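Local coordinates for xylose isomerase-like TIM barrel domain-containing protein (PDB 3AYV), which is of unknown function but binds zinc ions in a xylose isomerase-like TIM barrel and may take part in protection against oxidative stress, at residues Ala6-Leu9 and Ser10-Glu13; Gly98-His101 and Gly102-Pro105; Val123-Ala126 and Arg127-Val131; Leu232-Leu235 and Gln236-Gly240. All coordinates share one frame; numbering follows the deposited sequence.

Contact 1: Ala6-Leu9 and Ser10-Glu13; sequences AFPL and SRAE
Pro8 closes strand 3-8, and its carbonyl starts the tight turn into helix 12-22. Arg11 N donates to Pro8 O at 2.8 Å, and one residue on, Ala12 N reaches Leu9 O at 3.1 Å. Both are i to i+3 bonds whose donors stand well above the carbonyl plane, as expected of the 3-10-like geometry at Leu9 and Ser10. Arg11 takes the N-cap position.

On the more exposed side, towards the mouth of the barrel, the Pro8 ring lies against the Arg11 side chain: Pro8 CG is 3.6 Å from Arg11 CD and sits over one face of the guanidinium. With its chain extended from CG to NE, Arg11 runs across the ring, not away from it. Ser10 OG comes within 3.5 Å of Pro8 CB, while its hydrogen bond goes to Asp31. On the inner side, Phe7 CE2 meets Ala12 CB obliquely at 3.8 Å. The Phe7 ring is put there by a CG placed between the backbone N and the carbonyl carbon (chi1 56°), and Ala15 and Leu19 of the same helix touch it too.

An alanine in place of Pro8 would probably leave the Arg11 chain without its apolar support and free to swing. Backbone bonds thus fix the first beta-alpha turn, with buried apolar packing within and a cationic chain laid over proline at the mouth of the barrel.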
loop_
_atom_site.group_PDB
_atom_site.type_symbol
_atom_site.label_atom_id
_atom_site.label_comp_id
_atom_site.label_asym_id
_atom_site.label_seq_id
_atom_site.Cartn_x
_atom_site.Cartn_y
_atom_site.Cartn_z
ATOM N N ALA A 6 -8.214 2.881 4.681
ATOM C CA ALA A 6 -7.938 3.336 3.312
ATOM C C ALA A 6 -9.157 4.022 2.722
ATOM O O ALA A 6 -10.248 3.488 2.794
ATOM C CB ALA A 6 -7.536 2.140 2.418
ATOM N N PHE A 7 -8.958 5.192 2.133
ATOM C CA PHE A 7 -9.999 5.870 1.348
ATOM C C PHE A 7 -9.320 6.788 0.341
ATOM O O PHE A 7 -8.226 7.292 0.592
ATOM C CB PHE A 7 -10.955 6.686 2.263
ATOM C CG PHE A 7 -10.251 7.703 3.134
ATOM C CD1 PHE A 7 -9.742 7.336 4.368
ATOM C CD2 PHE A 7 -10.090 9.016 2.705
ATOM C CE1 PHE A 7 -9.070 8.264 5.171
ATOM C CE2 PHE A 7 -9.416 9.969 3.498
ATOM C CZ PHE A 7 -8.929 9.595 4.747
ATOM N N PRO A 8 -9.953 7.004 -0.818
ATOM C CA PRO A 8 -9.419 8.004 -1.736
ATOM C C PRO A 8 -9.652 9.429 -1.227
ATOM O O PRO A 8 -10.662 9.696 -0.549
ATOM C CB PRO A 8 -10.207 7.760 -3.023
ATOM C CG PRO A 8 -11.488 7.132 -2.563
ATOM C CD PRO A 8 -11.133 6.305 -1.362
ATOM N N LEU A 9 -8.735 10.328 -1.569
ATOM C CA LEU A 9 -8.886 11.749 -1.286
ATOM C C LEU A 9 -10.256 12.244 -1.787
ATOM O O LEU A 9 -10.904 13.083 -1.135
ATOM C CB LEU A 9 -7.745 12.523 -1.940
ATOM C CG LEU A 9 -7.753 14.042 -1.780
ATOM C CD1 LEU A 9 -7.744 14.397 -0.271
ATOM C CD2 LEU A 9 -6.575 14.642 -2.539
ATOM N N SER A 10 -10.717 11.676 -2.905
ATOM C CA SER A 10 -11.998 12.052 -3.507
ATOM C C SER A 10 -13.203 11.729 -2.619
ATOM O O SER A 10 -14.293 12.255 -2.847
ATOM C CB SER A 10 -12.171 11.405 -4.889
ATOM O OG SER A 10 -12.182 9.993 -4.792
ATOM N N ARG A 11 -13.007 10.875 -1.616
ATOM C CA ARG A 11 -14.090 10.504 -0.706
ATOM C C ARG A 11 -13.752 10.828 0.734
ATOM O O ARG A 11 -14.265 10.178 1.635
ATOM C CB ARG A 11 -14.411 9.012 -0.831
ATOM C CG ARG A 11 -15.112 8.645 -2.111
ATOM C CD ARG A 11 -15.125 7.142 -2.316
ATOM N NE ARG A 11 -15.175 6.835 -3.744
ATOM C CZ ARG A 11 -14.750 5.701 -4.305
ATOM N NH1 ARG A 11 -14.231 4.715 -3.566
ATOM N NH2 ARG A 11 -14.845 5.552 -5.620
ATOM N N ALA A 12 -12.883 11.812 0.955
ATOM C CA ALA A 12 -12.409 12.115 2.307
ATOM C C ALA A 12 -13.549 12.622 3.190
ATOM O O ALA A 12 -13.711 12.158 4.318
ATOM C CB ALA A 12 -11.261 13.113 2.279
ATOM N N GLU A 13 -14.337 13.563 2.658
ATOM C CA GLU A 13 -15.523 14.108 3.352
ATOM C C GLU A 13 -16.403 12.979 3.903
ATOM O O GLU A 13 -16.896 13.034 5.027
ATOM C CB GLU A 13 -16.319 15.069 2.425
ATOM C CG GLU A 13 -17.217 14.422 1.319
ATOM C CD GLU A 13 -16.445 13.652 0.215
ATOM O OE1 GLU A 13 -15.375 14.122 -0.251
ATOM O OE2 GLU A 13 -16.931 12.570 -0.196
#

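Contact 2: Gly98-His101 and Gly102-Pro105; sequences GIPH and GRTP
Ile99 and Pro100 pack against the aliphatic part of Arg103 in a local surface contact within the loop that leads from barrel strand 92-96 to helix 105-110. Ile99 CG1 approaches Arg103 CG to 3.7 Å, and the Pro100 ring crosses the Arg103 chain more loosely, its CB and CG both 4.2 Å from Arg103 CD. Arg103 is folded at chi2 and chi3 (-42° and -89°), which keeps its methylenes by the two residues while the guanidinium goes on to a long, weak ion pair with Glu107.

A water spans the bend, 2.8 Å from Pro100 O, to which it donates, and 2.9 Å from Arg103 N, whose hydrogen it accepts. The chain can turn here because Gly102 has a positive phi; a side chain there would run into His101 O. Gly102 CA lies over the His101 ring, 4.0 Å from its centroid in a CH-pi contact. His101 ND1 is hydrogen-bonded to His139.

Replacing Arg103 by an alanine would probably uncover Ile99 and Pro100 on this side and leave Glu107 without its distant charge partner.

Thr104 ends the loop as N-cap: OG1 caps a backbone N just beyond it and Thr104 N bonds to Glu107 OE1, consistent with a capping box. This is a beta-alpha loop at the C-terminal, zinc-bearing end of a TIM barrel strand, that of His96.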
loop_
_atom_site.group_PDB
_atom_site.type_symbol
_atom_site.label_atom_id
_atom_site.label_comp_id
_atom_site.label_asym_id
_atom_site.label_seq_id
_atom_site.Cartn_x
_atom_site.Cartn_y
_atom_site.Cartn_z
ATOM N N GLY A 98 4.626 -1.517 -10.564
ATOM C CA GLY A 98 4.334 -1.193 -11.959
ATOM C C GLY A 98 4.291 -2.437 -12.854
ATOM O O GLY A 98 3.932 -2.344 -14.038
ATOM N N ILE A 99 4.625 -3.595 -12.290
ATOM C CA ILE A 99 4.676 -4.839 -13.100
ATOM C C ILE A 99 3.264 -5.154 -13.673
ATOM O O ILE A 99 2.271 -5.050 -12.947
ATOM C CB ILE A 99 5.276 -6.014 -12.308
ATOM C CG1 ILE A 99 5.676 -7.152 -13.276
ATOM C CG2 ILE A 99 4.267 -6.548 -11.213
ATOM C CD1 ILE A 99 6.273 -8.410 -12.572
ATOM N N PRO A 100 3.175 -5.460 -14.980
ATOM C CA PRO A 100 1.894 -5.879 -15.599
ATOM C C PRO A 100 1.457 -7.204 -15.022
ATOM O O PRO A 100 2.283 -7.971 -14.557
ATOM C CB PRO A 100 2.262 -6.126 -17.075
ATOM C CG PRO A 100 3.549 -5.420 -17.301
ATOM C CD PRO A 100 4.280 -5.404 -15.961
ATOM N N HIS A 101 0.166 -7.500 -15.089
ATOM C CA HIS A 101 -0.286 -8.796 -14.673
ATOM C C HIS A 101 0.246 -9.899 -15.591
ATOM O O HIS A 101 0.372 -9.685 -16.793
ATOM C CB HIS A 101 -1.814 -8.858 -14.739
ATOM C CG HIS A 101 -2.314 -10.193 -14.360
ATOM N ND1 HIS A 101 -2.301 -10.638 -13.050
ATOM C CD2 HIS A 101 -2.718 -11.239 -15.115
ATOM C CE1 HIS A 101 -2.721 -11.892 -13.018
ATOM N NE2 HIS A 101 -2.982 -12.276 -14.258
ATOM N N GLY A 102 0.553 -11.057 -15.016
ATOM C CA GLY A 102 0.827 -12.257 -15.806
ATOM C C GLY A 102 2.246 -12.417 -16.331
ATOM O O GLY A 102 2.483 -13.210 -17.256
ATOM N N ARG A 103 3.212 -11.700 -15.743
ATOM C CA ARG A 103 4.607 -11.946 -16.095
ATOM C C ARG A 103 5.053 -13.273 -15.485
ATOM O O ARG A 103 4.553 -13.672 -14.416
ATOM C CB ARG A 103 5.526 -10.815 -15.591
ATOM C CG ARG A 103 5.167 -9.414 -16.101
ATOM C CD ARG A 103 4.794 -9.394 -17.600
ATOM N NE ARG A 103 5.950 -9.189 -18.444
ATOM C CZ ARG A 103 5.950 -9.323 -19.775
ATOM N NH1 ARG A 103 4.851 -9.703 -20.444
ATOM N NH2 ARG A 103 7.059 -9.084 -20.431
ATOM N N THR A 104 6.010 -13.946 -16.133
ATOM C CA THR A 104 6.604 -15.154 -15.578
ATOM C C THR A 104 7.542 -14.784 -14.430
ATOM O O THR A 104 7.917 -13.622 -14.302
ATOM C CB THR A 104 7.464 -15.917 -16.632
ATOM O OG1 THR A 104 8.572 -15.093 -17.029
ATOM C CG2 THR A 104 6.610 -16.257 -17.873
ATOM N N PRO A 105 7.898 -15.759 -13.582
ATOM C CA PRO A 105 8.925 -15.477 -12.563
ATOM C C PRO A 105 10.208 -14.878 -13.139
ATOM O O PRO A 105 10.803 -13.994 -12.506
ATOM C CB PRO A 105 9.176 -16.864 -11.949
ATOM C CG PRO A 105 7.765 -17.493 -11.975
ATOM C CD PRO A 105 7.288 -17.093 -13.373
HETATM O O HOH W 1 3.215 -10.213 -13.236
#

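Contact 3: Val123-Ala126 and Arg127-Val131; sequences VRRA and RTLGV
Arg125 and Leu129, one turn apart on helix 120-129, make the most extensive side-chain pairing here. Leu129 CD2 lies over one face of the Arg125 guanidinium, 3.6 Å from Arg125 NH1 and displaced toward the rim, whereas Thr128 CG2 meets the same group at its edge and in its plane, 3.7 Å from NH1. A bend at chi2 (56°) brings the Arg125 chain across Leu129, with the end of the group beside Thr128. Asp83 of helix 68-87 takes NH2 in a salt bridge, which helps to fix the rotation of the flat group.

Arg127 runs the other way, back along the helix. Its NH1 comes to 3.8 Å from Val123 CG1 and its NH2 passes equally close to Arg124 CG, with Val123 O beneath one face. The guanidinium planes of Arg124 and Arg127 are only 15° apart, yet the groups do not stack. Arg127 NH1 forms a salt bridge with Glu156, which probably offsets some of the repulsion from Arg124.

Arg124 O is gripped from opposite faces of its carbonyl plane by Thr128 N at 3.0 Å and Thr128 OG1 at 3.2 Å. The helix then ends in a Schellman motif: Val131 N bonds to Ala126 O at 3.0 Å and Gly130 N to Arg127 O, with Gly130 in positive phi. Leu129 packs on Leu82 and Ala86 of helix 68-87, while Val123 and Ala126 rest on Leu133, so the helix is wedged between that neighbour and strand 132-136 of the barrel wall.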
loop_
_atom_site.group_PDB
_atom_site.type_symbol
_atom_site.label_atom_id
_atom_site.label_comp_id
_atom_site.label_asym_id
_atom_site.label_seq_id
_atom_site.Cartn_x
_atom_site.Cartn_y
_atom_site.Cartn_z
ATOM N N VAL A 123 13.235 7.288 -3.932
ATOM C CA VAL A 123 13.772 7.001 -2.595
ATOM C C VAL A 123 14.471 8.256 -2.022
ATOM O O VAL A 123 14.319 8.577 -0.829
ATOM C CB VAL A 123 14.736 5.797 -2.629
ATOM C CG1 VAL A 123 15.440 5.583 -1.273
ATOM C CG2 VAL A 123 13.927 4.527 -2.966
ATOM N N ARG A 124 15.218 8.949 -2.878
ATOM C CA ARG A 124 15.932 10.153 -2.438
ATOM C C ARG A 124 14.953 11.242 -2.004
ATOM O O ARG A 124 15.169 11.898 -0.958
ATOM C CB ARG A 124 16.906 10.653 -3.512
ATOM C CG ARG A 124 18.097 9.703 -3.759
ATOM C CD ARG A 124 18.868 10.127 -5.029
ATOM N NE ARG A 124 19.310 11.523 -4.947
ATOM C CZ ARG A 124 20.083 12.132 -5.848
ATOM N NH1 ARG A 124 20.504 11.481 -6.930
ATOM N NH2 ARG A 124 20.440 13.402 -5.668
ATOM N N ARG A 125 13.864 11.417 -2.759
ATOM C CA ARG A 125 12.850 12.433 -2.425
ATOM C C ARG A 125 12.159 12.100 -1.100
ATOM O O ARG A 125 11.938 12.989 -0.265
ATOM C CB ARG A 125 11.804 12.608 -3.567
ATOM C CG ARG A 125 10.799 13.758 -3.363
ATOM C CD ARG A 125 11.518 15.120 -3.157
ATOM N NE ARG A 125 10.581 16.260 -3.104
ATOM C CZ ARG A 125 10.725 17.331 -2.317
ATOM N NH1 ARG A 125 11.761 17.426 -1.486
ATOM N NH2 ARG A 125 9.820 18.304 -2.332
ATOM N N ALA A 126 11.788 10.833 -0.932
ATOM C CA ALA A 126 11.197 10.341 0.318
ATOM C C ALA A 126 12.128 10.613 1.517
ATOM O O ALA A 126 11.684 11.097 2.577
ATOM C CB ALA A 126 10.880 8.835 0.190
ATOM N N ARG A 127 13.416 10.366 1.314
ATOM C CA ARG A 127 14.414 10.573 2.370
ATOM C C ARG A 127 14.479 12.056 2.746
ATOM O O ARG A 127 14.405 12.405 3.945
ATOM C CB ARG A 127 15.775 10.033 1.929
ATOM C CG ARG A 127 16.868 10.190 2.968
ATOM C CD ARG A 127 18.023 9.199 2.804
ATOM N NE ARG A 127 18.459 9.056 1.426
ATOM C CZ ARG A 127 18.455 7.916 0.733
ATOM N NH1 ARG A 127 18.049 6.766 1.273
ATOM N NH2 ARG A 127 18.861 7.937 -0.520
ATOM N N THR A 128 14.566 12.926 1.741
ATOM C CA THR A 128 14.571 14.389 1.970
ATOM C C THR A 128 13.360 14.866 2.768
ATOM O O THR A 128 13.491 15.654 3.733
ATOM C CB THR A 128 14.673 15.170 0.631
ATOM O OG1 THR A 128 15.927 14.869 0.022
ATOM C CG2 THR A 128 14.526 16.700 0.855
ATOM N N LEU A 129 12.186 14.352 2.398
ATOM C CA LEU A 129 10.926 14.691 3.054
ATOM C C LEU A 129 10.644 14.033 4.411
ATOM O O LEU A 129 9.728 14.449 5.124
ATOM C CB LEU A 129 9.745 14.461 2.073
ATOM C CG LEU A 129 9.735 15.379 0.843
ATOM C CD1 LEU A 129 8.742 14.829 -0.246
ATOM C CD2 LEU A 129 9.378 16.839 1.180
ATOM N N GLY A 130 11.391 12.998 4.764
ATOM C CA GLY A 130 11.178 12.289 6.004
ATOM C C GLY A 130 9.986 11.344 5.945
ATOM O O GLY A 130 9.394 11.025 6.969
ATOM N N VAL A 131 9.656 10.893 4.741
ATOM C CA VAL A 131 8.538 9.965 4.509
ATOM C C VAL A 131 9.136 8.587 4.221
ATOM O O VAL A 131 10.068 8.454 3.407
ATOM C CB VAL A 131 7.699 10.442 3.304
ATOM C CG1 VAL A 131 6.590 9.413 2.942
ATOM C CG2 VAL A 131 7.116 11.862 3.560
#

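Contact 4: Leu232-Leu235 and Gln236-Gly240; sequences LAFL and QALAG
Gln236 reaches back along helix 229-240 over Leu232 and Ala233. Its CG is anti to the carbonyl carbon (chi1 -80°) and the chain beyond is extended, which carries the amide toward the preceding turn: OE1 comes to 4.1 Å from Leu232 CG and NE2 to 3.9 Å from Ala233 CA. These are van der Waals contacts at the exposed side of the helix. The methylenes do the closer packing, with Gln236 CG 3.5 Å from Leu232 O, whose hydrogen bond comes from Gln236 N.

Leu235 touches the following turn mainly through its backbone. Leu235 O accepts from Ala239 N at 2.8 Å, the shortest of four consecutive i to i+4 bonds, and Ala239 CB lies 3.3 Å from the same oxygen. The isobutyl group itself heads from the helix into the protein, where it meets Leu201 and Leu212.

Leu238 sets its CB at 3.4 Å from both Phe234 O and Leu235 O. With CG anti to the backbone N (chi1 -166°), its CD2 approaches Phe234 CE1 at 4.3 Å, obliquely to the ring. The contact is loose, and the ring also packs on Leu201 and His208. Arg213 hydrogen-bonds the Leu238 carbonyl near the helix end.

The chemistry is that of an amphipathic helix. The four successive bonds satisfy the carbonyls of Leu232 to Leu235 and the amides of Gln236 to Ala239, Leu235 and Phe234 supply apolar surface for the loops packed against it, Leu238 is buried beside Phe234, and Gln236 keeps its amide on the outer side.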
loop_
_atom_site.group_PDB
_atom_site.type_symbol
_atom_site.label_atom_id
_atom_site.label_comp_id
_atom_site.label_asym_id
_atom_site.label_seq_id
_atom_site.Cartn_x
_atom_site.Cartn_y
_atom_site.Cartn_z
ATOM N N LEU A 232 -12.321 -4.310 12.223
ATOM C CA LEU A 232 -11.770 -3.849 13.494
ATOM C C LEU A 232 -12.098 -4.835 14.636
ATOM O O LEU A 232 -11.228 -5.168 15.465
ATOM C CB LEU A 232 -12.244 -2.421 13.779
ATOM C CG LEU A 232 -11.598 -1.695 14.962
ATOM C CD1 LEU A 232 -10.043 -1.845 14.992
ATOM C CD2 LEU A 232 -12.040 -0.224 14.952
ATOM N N ALA A 233 -13.341 -5.325 14.643
ATOM C CA ALA A 233 -13.804 -6.329 15.600
ATOM C C ALA A 233 -13.072 -7.660 15.447
ATOM O O ALA A 233 -12.773 -8.324 16.445
ATOM C CB ALA A 233 -15.336 -6.535 15.481
ATOM N N PHE A 234 -12.788 -8.054 14.197
ATOM C CA PHE A 234 -11.953 -9.228 13.918
ATOM C C PHE A 234 -10.555 -9.031 14.552
ATOM O O PHE A 234 -10.041 -9.933 15.233
ATOM C CB PHE A 234 -11.838 -9.460 12.386
ATOM C CG PHE A 234 -11.152 -10.758 11.995
ATOM C CD1 PHE A 234 -9.756 -10.870 12.021
ATOM C CD2 PHE A 234 -11.896 -11.857 11.582
ATOM C CE1 PHE A 234 -9.125 -12.069 11.656
ATOM C CE2 PHE A 234 -11.276 -13.067 11.211
ATOM C CZ PHE A 234 -9.889 -13.169 11.249
ATOM N N LEU A 235 -9.963 -7.852 14.352
ATOM C CA LEU A 235 -8.593 -7.599 14.831
ATOM C C LEU A 235 -8.531 -7.628 16.370
ATOM O O LEU A 235 -7.577 -8.167 16.974
ATOM C CB LEU A 235 -8.061 -6.257 14.309
ATOM C CG LEU A 235 -7.754 -6.203 12.803
ATOM C CD1 LEU A 235 -7.308 -4.815 12.375
ATOM C CD2 LEU A 235 -6.666 -7.230 12.499
ATOM N N GLN A 236 -9.551 -7.038 16.981
ATOM C CA GLN A 236 -9.657 -6.979 18.426
ATOM C C GLN A 236 -9.803 -8.355 19.084
ATOM O O GLN A 236 -9.181 -8.596 20.128
ATOM C CB GLN A 236 -10.786 -6.041 18.825
ATOM C CG GLN A 236 -10.377 -4.575 18.778
ATOM C CD GLN A 236 -11.567 -3.642 18.865
ATOM O OE1 GLN A 236 -11.405 -2.434 19.020
ATOM N NE2 GLN A 236 -12.771 -4.197 18.745
ATOM N N ALA A 237 -10.609 -9.239 18.493
ATOM C CA ALA A 237 -10.749 -10.625 18.962
ATOM C C ALA A 237 -9.444 -11.382 18.765
ATOM O O ALA A 237 -9.057 -12.204 19.584
ATOM C CB ALA A 237 -11.874 -11.343 18.225
ATOM N N LEU A 238 -8.773 -11.111 17.654
ATOM C CA LEU A 238 -7.509 -11.759 17.373
ATOM C C LEU A 238 -6.478 -11.336 18.407
ATOM O O LEU A 238 -5.670 -12.151 18.849
ATOM C CB LEU A 238 -7.033 -11.414 15.949
ATOM C CG LEU A 238 -5.905 -12.268 15.387
ATOM C CD1 LEU A 238 -6.268 -13.768 15.346
ATOM C CD2 LEU A 238 -5.529 -11.761 13.998
ATOM N N ALA A 239 -6.521 -10.061 18.785
ATOM C CA ALA A 239 -5.556 -9.469 19.713
ATOM C C ALA A 239 -5.758 -9.913 21.165
ATOM O O ALA A 239 -4.835 -9.806 21.976
ATOM C CB ALA A 239 -5.596 -7.934 19.624
ATOM N N GLY A 240 -6.965 -10.385 21.485
ATOM C CA GLY A 240 -7.351 -10.700 22.871
ATOM C C GLY A 240 -7.021 -12.117 23.293
ATOM O O GLY A 240 -7.057 -12.443 24.491
#

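Overall arrangement
The four contacts follow one another along the chain without touching and lie round one eight-stranded parallel barrel. Contact 1 is the turn from the first strand, contact 2 the loop after the fourth, contact 3 the end of the helix before the fifth, and contact 4 belongs to the last helix. The closest pair is contacts 1 and 4, about 11 Å between nearest atoms; contact 4 stands about 34 Å, centre to centre, from contacts 2 and 3. Pro8 and Ile99 side chains are each about 12 Å from a bound zinc, placing contacts 1 and 2 on the metal-bearing side. Leu235 is about 11 Å from the zinc ligands His187 and Glu223, side chain to side chain.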